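Local atomic coordinates of nitrogenase molybdenum-iron protein alpha chain (Clostridium pasteurianum, PDB entry 4WES), a protein that reduces dinitrogen to ammonia as part of the nitrogenase complex, carrying the molybdenum-iron cofactor and sharing an [8Fe-7S] cluster with the beta chain. Residues L477-H482 against G500-N505. Sequence-based numbering, arbitrary orientation.
Sequences LSKQLH and GHELVN. With HCA (3-hydroxy-3-carboxy-adipic acid), chain E; ICS (iron-sulfur-molybdenum cluster with interstitial carbon), chain F.
K479 reaches from segment 477-482, in the loop between two helices, to segment 500-505 of helix 492-507 and meets E502 largely through water. The lysine chain turns about its CB-CG bond (chi2 -61°) and then runs extended, which lays CE 3.8 Å from the backbone O of E502. Its ammonium NZ is 4.3 Å from E502 OE1, too far for a salt bridge. Two waters fill in. One accepts from K479 NZ at 3.0 Å and lies 2.8 Å from E502 O, to which it can donate. The other accepts from K479 NZ and donates to E502 OE1 at 2.7 Å. The lysine is thus linked by water to the backbone O and the carboxylate of one helix residue, and the opposite charges probably add some attraction.

L503 supplies the apolar half. Its CD1 meets L477 CD2 at 3.9 Å, the two leucine side chains crossing at a slant, and K479 CG comes more loosely to the same methyl, 4.4 Å away.

The C-terminal end of the segment reaches the cofactor. H482 ND1 binds the molybdenum at 2.3 Å, and the homocitrate (HCA) binds the same metal through O5 and O7. HCA C5 lies over one face of the imidazole.

The loop follows helix 465-473 and pairs by backbone hydrogen bonds with F461 and A463, alongside strand 460-462. Helix 492-507 packs over that strand, with L503 touching M460 and F462, and also meets helix 306-334 through L503 and V504.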
ATOM      1  N   LEU A 477      15.988  24.058   5.691  1.00  8.94           N
ATOM      2  CA  LEU A 477      16.416  22.802   5.119  1.00  8.43           C
ATOM      3  C   LEU A 477      17.615  22.227   5.857  1.00  8.07           C
ATOM      4  O   LEU A 477      18.594  22.931   6.120  1.00  9.14           O
ATOM      5  CB  LEU A 477      16.819  23.023   3.662  1.00  8.91           C
ATOM      6  CG  LEU A 477      17.298  21.785   2.917  1.00  8.77           C
ATOM      7  CD1 LEU A 477      16.181  20.784   2.724  1.00  9.67           C
ATOM      8  CD2 LEU A 477      17.930  22.164   1.585  1.00 10.39           C
ATOM      9  N   SER A 478      17.542  20.919   6.147  1.00  7.88           N
ATOM     10  CA  SER A 478      18.699  20.211   6.667  1.00  7.91           C
ATOM     11  C   SER A 478      18.930  18.942   5.886  1.00  8.50           C
ATOM     12  O   SER A 478      18.126  18.018   5.967  1.00 11.00           O
ATOM     13  CB  SER A 478      18.541  19.888   8.165  1.00  8.14           C
ATOM     14  OG  SER A 478      19.679  19.200   8.651  1.00  8.86           O
ATOM     15  N   LYS A 479      20.028  18.874   5.152  1.00  8.10           N
ATOM     16  CA  LYS A 479      20.430  17.640   4.489  1.00  7.75           C
ATOM     17  C   LYS A 479      21.501  16.963   5.308  1.00  7.55           C
ATOM     18  O   LYS A 479      22.423  17.598   5.838  1.00  8.81           O
ATOM     19  CB  LYS A 479      20.885  17.913   3.053  1.00  9.17           C
ATOM     20  CG  LYS A 479      19.724  18.270   2.103  1.00  9.72           C
ATOM     21  CD  LYS A 479      18.703  17.171   1.979  1.00 10.95           C
ATOM     22  CE  LYS A 479      17.619  17.385   0.944  1.00 10.95           C
ATOM     23  NZ  LYS A 479      16.736  16.189   0.881  1.00 12.98           N
ATOM     24  N   GLN A 480      21.384  15.640   5.405  1.00  7.25           N
ATOM     25  CA  GLN A 480      22.286  14.823   6.204  1.00  7.43           C
ATOM     26  C   GLN A 480      23.607  14.553   5.456  1.00  7.46           C
ATOM     27  O   GLN A 480      23.614  14.008   4.353  1.00  8.85           O
ATOM     28  CB  GLN A 480      21.636  13.484   6.484  1.00  7.34           C
ATOM     29  CG  GLN A 480      20.355  13.568   7.294  1.00  7.85           C
ATOM     30  CD  GLN A 480      19.810  12.201   7.605  1.00  7.03           C
ATOM     31  OE1 GLN A 480      20.407  11.434   8.377  1.00  8.16           O
ATOM     32  NE2 GLN A 480      18.699  11.833   6.977  1.00  7.87           N
ATOM     33  N   LEU A 481      24.724  14.914   6.092  1.00  7.62           N
ATOM     34  CA  LEU A 481      26.029  14.627   5.504  1.00  8.18           C
ATOM     35  C   LEU A 481      26.640  13.314   5.979  1.00  7.83           C
ATOM     36  O   LEU A 481      27.726  12.962   5.503  1.00  9.16           O
ATOM     37  CB  LEU A 481      27.009  15.793   5.678  1.00  9.23           C
ATOM     38  CG  LEU A 481      26.779  16.953   4.737  1.00 10.12           C
ATOM     39  CD1 LEU A 481      27.832  18.032   4.974  1.00 11.76           C
ATOM     40  CD2 LEU A 481      26.782  16.552   3.266  1.00 11.97           C
ATOM     41  N   HIS A 482      25.991  12.592   6.890  1.00  8.08           N
ATOM     42  CA  HIS A 482      26.428  11.250   7.239  1.00  7.81           C
ATOM     43  C   HIS A 482      25.757  10.233   6.304  1.00  7.74           C
ATOM     44  O   HIS A 482      26.406   9.557   5.501  1.00  8.77           O
ATOM     45  CB  HIS A 482      26.138  10.849   8.690  1.00  7.98           C
ATOM     46  CG  HIS A 482      26.581  11.769   9.776  1.00  7.83           C
ATOM     47  ND1 HIS A 482      27.543  11.420  10.709  1.00  7.66           N
ATOM     48  CD2 HIS A 482      26.063  12.960  10.184  1.00  8.54           C
ATOM     49  CE1 HIS A 482      27.576  12.353  11.643  1.00  7.94           C
ATOM     50  NE2 HIS A 482      26.697  13.302  11.341  1.00  8.52           N
ATOM     51  N   GLY A 500      24.091  17.726  -5.941  1.00  8.63           N
ATOM     52  CA  GLY A 500      23.507  18.988  -6.349  1.00  8.44           C
ATOM     53  C   GLY A 500      22.033  18.907  -6.646  1.00  8.02           C
ATOM     54  O   GLY A 500      21.263  19.781  -6.227  1.00  8.63           O
ATOM     55  N   HIS A 501      21.590  17.859  -7.320  1.00  8.06           N
ATOM     56  CA  HIS A 501      20.166  17.735  -7.595  1.00  8.39           C
ATOM     57  C   HIS A 501      19.373  17.540  -6.332  1.00  8.72           C
ATOM     58  O   HIS A 501      18.256  18.056  -6.206  1.00  9.01           O
ATOM     59  CB  HIS A 501      19.866  16.677  -8.654  1.00  9.58           C
ATOM     60  CG  HIS A 501      20.111  17.158 -10.042  1.00 10.47           C
ATOM     61  ND1 HIS A 501      19.399  18.199 -10.605  1.00 11.70           N
ATOM     62  CD2 HIS A 501      21.050  16.791 -10.944  1.00 11.53           C
ATOM     63  CE1 HIS A 501      19.868  18.415 -11.822  1.00 12.78           C
ATOM     64  NE2 HIS A 501      20.889  17.599 -12.041  1.00 12.78           N
ATOM     65  N   GLU A 502      19.886  16.740  -5.398  1.00  8.00           N
ATOM     66  CA  GLU A 502      19.200  16.573  -4.143  1.00  8.22           C
ATOM     67  C   GLU A 502      19.094  17.893  -3.382  1.00  7.67           C
ATOM     68  O   GLU A 502      18.082  18.166  -2.704  1.00  8.40           O
ATOM     69  CB  GLU A 502      19.854  15.475  -3.307  1.00  8.95           C
ATOM     70  CG  GLU A 502      19.551  14.089  -3.848  1.00 10.70           C
ATOM     71  CD  GLU A 502      18.104  13.637  -3.676  1.00 12.49           C
ATOM     72  OE1 GLU A 502      17.472  14.084  -2.758  1.00 13.60           O
ATOM     73  OE2 GLU A 502      17.683  12.751  -4.443  1.00 17.52           O
ATOM     74  N   LEU A 503      20.147  18.693  -3.422  1.00  8.09           N
ATOM     75  CA  LEU A 503      20.188  19.946  -2.705  1.00  8.51           C
ATOM     76  C   LEU A 503      19.208  20.951  -3.296  1.00  8.33           C
ATOM     77  O   LEU A 503      18.413  21.580  -2.563  1.00  9.10           O
ATOM     78  CB  LEU A 503      21.599  20.487  -2.650  1.00  8.96           C
ATOM     79  CG  LEU A 503      21.773  21.761  -1.797  1.00  8.88           C
ATOM     80  CD1 LEU A 503      21.211  21.591  -0.412  1.00 10.54           C
ATOM     81  CD2 LEU A 503      23.250  22.118  -1.767  1.00  8.90           C
ATOM     82  N   VAL A 504      19.237  21.104  -4.608  1.00  8.35           N
ATOM     83  CA  VAL A 504      18.258  21.973  -5.288  1.00  9.13           C
ATOM     84  C   VAL A 504      16.854  21.482  -4.991  1.00  8.31           C
ATOM     85  O   VAL A 504      15.956  22.272  -4.639  1.00  8.98           O
ATOM     86  CB  VAL A 504      18.530  21.995  -6.818  1.00  8.89           C
ATOM     87  CG1 VAL A 504      17.385  22.715  -7.531  1.00 10.16           C
ATOM     88  CG2 VAL A 504      19.844  22.640  -7.098  1.00  9.89           C
ATOM     89  N   ASN A 505      16.611  20.173  -5.097  1.00  8.12           N
ATOM     90  CA  ASN A 505      15.280  19.657  -4.824  1.00  8.60           C
ATOM     91  C   ASN A 505      14.822  20.016  -3.399  1.00  8.54           C
ATOM     92  O   ASN A 505      13.639  20.285  -3.155  1.00  9.19           O
ATOM     93  CB  ASN A 505      15.236  18.142  -5.032  1.00  8.35           C
ATOM     94  CG  ASN A 505      15.238  17.734  -6.481  1.00  9.76           C
ATOM     95  OD1 ASN A 505      15.189  18.581  -7.357  1.00 11.48           O
ATOM     96  ND2 ASN A 505      15.265  16.421  -6.730  1.00 10.74           N
TER
HETATM   97  C1  HCA E 601      28.011   7.044  14.434  1.00  9.67           C
HETATM   98  C2  HCA E 601      27.392   6.731  13.070  1.00  8.09           C
HETATM   99  C3  HCA E 601      26.911   7.963  12.306  1.00  7.43           C
HETATM  100  C4  HCA E 601      25.543   8.465  12.806  1.00  7.37           C
HETATM  101  C5  HCA E 601      25.024   9.520  11.812  1.00  8.33           C
HETATM  102  C6  HCA E 601      23.972  10.491  12.256  1.00  8.30           C
HETATM  103  C7  HCA E 601      26.763   7.601  10.827  1.00  7.59           C
HETATM  104  O1  HCA E 601      28.478   8.172  14.646  1.00 10.09           O
HETATM  105  O2  HCA E 601      28.053   6.137  15.282  1.00 10.56           O
HETATM  106  O3  HCA E 601      23.058  10.793  11.429  1.00  8.11           O
HETATM  107  O4  HCA E 601      24.036  10.981  13.406  1.00  8.53           O
HETATM  108  O5  HCA E 601      27.337   8.340   9.996  1.00  7.33           O
HETATM  109  O6  HCA E 601      26.044   6.641  10.517  1.00  8.14           O
HETATM  110  O7  HCA E 601      27.843   9.025  12.442  1.00  7.52           O
HETATM  111 FE1  ICS F 602      35.764   9.820   8.997  1.00  8.52          FE
HETATM  112 MO1  ICS F 602      29.016   9.620  10.676  1.00  7.47          MO
HETATM  113 FE2  ICS F 602      34.029   9.198  10.912  1.00  8.08          FE
HETATM  114 FE3  ICS F 602      33.409   8.735   8.353  1.00  8.15          FE
HETATM  115 FE4  ICS F 602      33.581  11.227   9.261  1.00  8.18          FE
HETATM  116 FE5  ICS F 602      31.084  11.167   9.912  1.00  7.79          FE
HETATM  117 FE6  ICS F 602      31.521   9.115  11.500  1.00  7.80          FE
HETATM  118 FE7  ICS F 602      30.906   8.700   9.018  1.00  7.73          FE
HETATM  119  CX  ICS F 602      32.453   9.732   9.813  1.00  8.35           C
HETATM  120  S1A ICS F 602      35.246  11.102  10.840  1.00  8.76           S
HETATM  121  S1B ICS F 602      30.374  10.946  12.043  1.00  7.90           S
HETATM  122  S2A ICS F 602      35.094   7.735   9.540  1.00  8.61           S
HETATM  123  S2B ICS F 602      33.137   8.434  12.802  1.00  8.23           S
HETATM  124  S3A ICS F 602      32.226  12.999   9.260  1.00  8.42           S
HETATM  125  S3B ICS F 602      30.140   7.532  10.774  1.00  7.64           S
HETATM  126  S4A ICS F 602      34.389  10.460   7.255  1.00  8.70           S
HETATM  127  S4B ICS F 602      29.525  10.369   8.517  1.00  7.77           S
HETATM  128  S5A ICS F 602      31.795   7.551   7.361  1.00  8.36           S
HETATM  129  O   HOH W   1      15.833  16.688  -1.967  1.00  9.74           O
HETATM  130  O   HOH W   2      18.312  14.370  -0.223  1.00 14.80           O